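Local coordinates for protoporphyrinogen oxidase (Exiguobacterium sibiricum, PDB 3LOV), which probably oxidises coproporphyrinogen III to coproporphyrin III in the coproporphyrin-dependent route to heme b, using FAD as cofactor, at residues T70-I73 and E74-L78; E244-R248 and S249-L253. One frame throughout, in Å; residues are numbered along the deposited sequence.

Following the chain from the N terminus, contact 1 closes the turn that ends helix 68-75. Much later in sequence, contact 2 closes the turn carrying the chain from helix 235-245 into strand 250-252, the edge strand of the five-stranded parallel sheet of the Rossmann-type, FAD-binding part. The two lie in series, neither nested nor crossed, with centres about 18 Å apart. In space they meet directly: Ile-76 CG2 of contact 1 packs against Val-245 CG2 of contact 2 at 4.2 Å. Both also lean on Tyr-21 of helix 14-26, through Leu-72, Ala-75 and Ile-76 in one and Val-245 in the other, tying three helices together beside that sheet.

Contact 1 (T70-I73 and E74-L78); sequences TDLI and EAIGL
Ala-75 N donates to Asp-71 O at 2.8 Å, a nearly straight bond (N-H...O 166°) in the last turns of helix 68-75. Glu-74 N to Thr-70 O and Ile-76 N to Leu-72 O repeat the i to i+4 pattern on either side of it. Ile-73 O accepts from Leu-78 N at 2.8 Å, five residues on, while Gly-77 N turns back to Glu-74 O. Gly-77 has positive phi (87°), where a CB would jam against the preceding carbonyl oxygen. Across this turn Leu-78 CB touches the CG2 branch of Ile-73, 3.7 Å away. Ile-76 holds CG1 between its backbone N and carbonyl carbon (chi1 79°), which leaves CG2 beside the N, 3.3 Å from Leu-72 O and 4.1 Å from Leu-72 CD1, the two side chains crossing at a slant. Leu-72 and Ile-76 both lie on Tyr-21 of helix 14-26, and Ile-76 also reaches Leu-238 and Leu-242 of helix 235-245. An alanine in place of Ile-76 would probably open a gap between these helices and leave Leu-72 CD1 without its neighbour on this side. The nested pair Leu-78 N to Ile-73 O and Gly-77 N to Glu-74 O, with glycine as the C-prime residue, is a Schellman motif ending the helix.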
loop_
_atom_site.group_PDB
_atom_site.type_symbol
_atom_site.label_atom_id
_atom_site.label_comp_id
_atom_site.label_asym_id
_atom_site.label_seq_id
_atom_site.Cartn_x
_atom_site.Cartn_y
_atom_site.Cartn_z
ATOM N N THR A 70 -10.834 -0.597 -10.795
ATOM C CA THR A 70 -12.110 -1.250 -11.147
ATOM C C THR A 70 -12.363 -1.131 -12.641
ATOM O O THR A 70 -12.651 -2.116 -13.300
ATOM C CB THR A 70 -13.276 -0.634 -10.378
ATOM O OG1 THR A 70 -12.934 -0.520 -8.985
ATOM C CG2 THR A 70 -14.563 -1.516 -10.553
ATOM N N ASP A 71 -12.161 0.067 -13.177
ATOM C CA ASP A 71 -12.369 0.316 -14.595
ATOM C C ASP A 71 -11.422 -0.498 -15.498
ATOM O O ASP A 71 -11.853 -1.086 -16.518
ATOM C CB ASP A 71 -12.197 1.793 -14.889
ATOM C CG ASP A 71 -13.293 2.641 -14.307
ATOM O OD1 ASP A 71 -14.415 2.141 -14.106
ATOM O OD2 ASP A 71 -13.017 3.830 -14.068
ATOM N N LEU A 72 -10.143 -0.557 -15.113
ATOM C CA LEU A 72 -9.158 -1.383 -15.812
ATOM C C LEU A 72 -9.590 -2.834 -15.752
ATOM O O LEU A 72 -9.537 -3.551 -16.769
ATOM C CB LEU A 72 -7.740 -1.197 -15.220
ATOM C CG LEU A 72 -6.595 -1.946 -15.886
ATOM C CD1 LEU A 72 -6.524 -1.467 -17.357
ATOM C CD2 LEU A 72 -5.181 -1.765 -15.101
ATOM N N ILE A 73 -10.007 -3.286 -14.568
ATOM C CA ILE A 73 -10.379 -4.680 -14.386
ATOM C C ILE A 73 -11.598 -5.008 -15.285
ATOM O O ILE A 73 -11.673 -6.098 -15.881
ATOM C CB ILE A 73 -10.693 -4.984 -12.872
ATOM C CG1 ILE A 73 -9.417 -5.143 -12.046
ATOM C CG2 ILE A 73 -11.629 -6.212 -12.692
ATOM C CD1 ILE A 73 -9.647 -5.104 -10.525
ATOM N N GLU A 74 -12.541 -4.067 -15.392
ATOM C CA GLU A 74 -13.708 -4.318 -16.215
ATOM C C GLU A 74 -13.314 -4.341 -17.678
ATOM O O GLU A 74 -13.667 -5.298 -18.395
ATOM C CB GLU A 74 -14.797 -3.309 -15.957
ATOM C CG GLU A 74 -15.516 -3.542 -14.590
ATOM C CD GLU A 74 -16.888 -4.257 -14.706
ATOM O OE1 GLU A 74 -16.974 -5.263 -15.448
ATOM O OE2 GLU A 74 -17.862 -3.786 -14.048
ATOM N N ALA A 75 -12.549 -3.328 -18.098
ATOM C CA ALA A 75 -12.140 -3.199 -19.487
ATOM C C ALA A 75 -11.455 -4.462 -20.008
ATOM O O ALA A 75 -11.705 -4.852 -21.143
ATOM C CB ALA A 75 -11.265 -1.965 -19.685
ATOM N N ILE A 76 -10.649 -5.123 -19.162
ATOM C CA ILE A 76 -9.922 -6.339 -19.560
ATOM C C ILE A 76 -10.716 -7.644 -19.286
ATOM O O ILE A 76 -10.218 -8.750 -19.439
ATOM C CB ILE A 76 -8.443 -6.337 -18.976
ATOM C CG1 ILE A 76 -8.388 -6.750 -17.504
ATOM C CG2 ILE A 76 -7.784 -4.958 -19.193
ATOM C CD1 ILE A 76 -6.943 -6.864 -16.888
ATOM N N GLY A 77 -11.971 -7.498 -18.882
ATOM C CA GLY A 77 -12.867 -8.644 -18.776
ATOM C C GLY A 77 -12.841 -9.401 -17.477
ATOM O O GLY A 77 -13.209 -10.575 -17.436
ATOM N N LEU A 78 -12.428 -8.750 -16.392
ATOM C CA LEU A 78 -12.363 -9.445 -15.118
ATOM C C LEU A 78 -13.401 -8.971 -14.117
ATOM O O LEU A 78 -13.386 -9.418 -12.972
ATOM C CB LEU A 78 -10.948 -9.346 -14.509
ATOM C CG LEU A 78 -9.851 -10.152 -15.205
ATOM C CD1 LEU A 78 -8.464 -9.793 -14.590
ATOM C CD2 LEU A 78 -10.138 -11.639 -15.106
#

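Contact 2 (E244-R248 and S249-L253); sequences EVLER and SEIRL
Leu-246, following helix 235-245, swings its side chain across the turn to Ile-251, and the methyls CD1 of Leu-246 and CD1 of Ile-251 meet at 4.0 Å with the two side chains at about a right angle. CG of Leu-246 stands beside the backbone N, opposite the carbonyl carbon (chi1 -61°), and the other methyl, CD2, lies more loosely against Ser-249 OG at 4.3 Å. The backbone is bridged by a water that donates to Ser-249 O at 2.8 Å and, weakly, to Leu-246 O at 3.4 Å. Leu-246 also rests on Ala-20 and Glu-24 of helix 14-26, and the Glu-24 carboxylate fixes the path of the turn by gripping two successive amides and a hydroxyl, OE1 binding Glu-247 N and OE2 both Arg-248 N and Ser-249 OG. Arg-248 takes chi1 74°, which brings its CG to 3.6 Å from Ser-249 N; beyond CG the chain runs extended to NE. Arg-248 NH2 ends on Leu-30 O just before strand 31-35, and past Ser-249 the chain enters strand 250-252, whose Glu-250 and Arg-252 are hydrogen-bonded through their backbones to strand 31-35 and the residue after it. The whole is a tight helix-to-strand connection delivering the edge strand of the parallel sheet in the FAD-binding, Rossmann-type part of this flavin amine oxidoreductase fold, with Ile-251 about 5 Å, side chain to side chain, from the FAD-binding Glu-36.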
loop_
_atom_site.group_PDB
_atom_site.type_symbol
_atom_site.label_atom_id
_atom_site.label_comp_id
_atom_site.label_asym_id
_atom_site.label_seq_id
_atom_site.Cartn_x
_atom_site.Cartn_y
_atom_site.Cartn_z
ATOM N N GLU A 244 -1.795 -10.974 -21.151
ATOM C CA GLU A 244 -2.612 -11.582 -22.214
ATOM C C GLU A 244 -3.264 -10.565 -23.196
ATOM O O GLU A 244 -3.228 -10.773 -24.379
ATOM C CB GLU A 244 -3.639 -12.472 -21.526
ATOM C CG GLU A 244 -4.480 -13.383 -22.365
ATOM C CD GLU A 244 -5.543 -14.033 -21.483
ATOM O OE1 GLU A 244 -5.154 -14.698 -20.496
ATOM O OE2 GLU A 244 -6.753 -13.823 -21.731
ATOM N N VAL A 245 -3.803 -9.450 -22.727
ATOM C CA VAL A 245 -4.423 -8.476 -23.623
ATOM C C VAL A 245 -3.454 -7.538 -24.359
ATOM O O VAL A 245 -3.865 -6.762 -25.196
ATOM C CB VAL A 245 -5.546 -7.628 -22.905
ATOM C CG1 VAL A 245 -6.557 -8.559 -22.246
ATOM C CG2 VAL A 245 -4.979 -6.642 -21.884
ATOM N N LEU A 246 -2.168 -7.559 -24.023
ATOM C CA LEU A 246 -1.189 -6.779 -24.763
ATOM C C LEU A 246 -1.058 -7.431 -26.147
ATOM O O LEU A 246 -0.918 -8.646 -26.249
ATOM C CB LEU A 246 0.151 -6.758 -24.027
ATOM C CG LEU A 246 0.110 -6.130 -22.628
ATOM C CD1 LEU A 246 1.426 -6.440 -21.882
ATOM C CD2 LEU A 246 -0.169 -4.644 -22.721
ATOM N N GLU A 247 -1.129 -6.628 -27.201
ATOM C CA GLU A 247 -1.100 -7.187 -28.561
ATOM C C GLU A 247 0.191 -6.987 -29.328
ATOM O O GLU A 247 0.427 -7.682 -30.309
ATOM C CB GLU A 247 -2.258 -6.624 -29.381
ATOM C CG GLU A 247 -3.595 -7.184 -28.942
ATOM C CD GLU A 247 -4.752 -6.709 -29.812
ATOM O OE1 GLU A 247 -5.134 -5.499 -29.756
ATOM O OE2 GLU A 247 -5.278 -7.572 -30.549
ATOM N N ARG A 248 1.014 -6.033 -28.932
ATOM C CA ARG A 248 2.254 -5.825 -29.645
ATOM C C ARG A 248 3.471 -5.514 -28.764
ATOM O O ARG A 248 4.594 -5.500 -29.251
ATOM C CB ARG A 248 2.051 -4.747 -30.708
ATOM C CG ARG A 248 1.961 -3.360 -30.182
ATOM C CD ARG A 248 1.995 -2.364 -31.341
ATOM N NE ARG A 248 2.173 -1.001 -30.862
ATOM C CZ ARG A 248 1.216 -0.259 -30.318
ATOM N NH1 ARG A 248 -0.014 -0.723 -30.212
ATOM N NH2 ARG A 248 1.492 0.975 -29.901
ATOM N N SER A 249 3.266 -5.306 -27.475
ATOM C CA SER A 249 4.386 -5.049 -26.557
ATOM C C SER A 249 5.258 -6.278 -26.403
ATOM O O SER A 249 4.745 -7.357 -26.197
ATOM C CB SER A 249 3.835 -4.686 -25.190
ATOM O OG SER A 249 3.087 -3.495 -25.241
ATOM N N GLU A 250 6.559 -6.120 -26.521
ATOM C CA GLU A 250 7.479 -7.229 -26.302
ATOM C C GLU A 250 7.908 -7.277 -24.831
ATOM O O GLU A 250 8.462 -6.321 -24.321
ATOM C CB GLU A 250 8.705 -7.069 -27.171
ATOM C CG GLU A 250 9.533 -8.357 -27.262
ATOM C CD GLU A 250 10.982 -8.106 -27.618
ATOM O OE1 GLU A 250 11.306 -6.987 -28.074
ATOM O OE2 GLU A 250 11.803 -9.031 -27.444
ATOM N N ILE A 251 7.650 -8.400 -24.151
ATOM C CA ILE A 251 7.973 -8.543 -22.725
ATOM C C ILE A 251 9.270 -9.331 -22.615
ATOM O O ILE A 251 9.300 -10.485 -23.036
ATOM C CB ILE A 251 6.911 -9.368 -21.923
ATOM C CG1 ILE A 251 5.476 -8.828 -22.082
ATOM C CG2 ILE A 251 7.334 -9.488 -20.465
ATOM C CD1 ILE A 251 5.064 -7.832 -21.146
ATOM N N ARG A 252 10.315 -8.755 -22.013
ATOM C CA ARG A 252 11.554 -9.515 -21.799
ATOM C C ARG A 252 11.736 -9.824 -20.319
ATOM O O ARG A 252 12.006 -8.928 -19.525
ATOM C CB ARG A 252 12.786 -8.760 -22.324
ATOM C CG ARG A 252 12.670 -8.152 -23.749
ATOM C CD ARG A 252 13.575 -8.811 -24.775
ATOM N NE ARG A 252 14.998 -8.626 -24.489
ATOM C CZ ARG A 252 15.727 -7.575 -24.863
ATOM N NH1 ARG A 252 15.186 -6.567 -25.545
ATOM N NH2 ARG A 252 17.019 -7.524 -24.530
ATOM N N LEU A 253 11.602 -11.076 -19.943
ATOM C CA LEU A 253 11.837 -11.463 -18.551
ATOM C C LEU A 253 13.346 -11.671 -18.342
ATOM O O LEU A 253 14.117 -11.738 -19.297
ATOM C CB LEU A 253 11.069 -12.736 -18.206
ATOM C CG LEU A 253 9.550 -12.709 -18.262
ATOM C CD1 LEU A 253 9.029 -14.145 -18.042
ATOM C CD2 LEU A 253 8.943 -11.698 -17.259
HETATM O O HOH W 1 2.392 -8.678 -26.911
#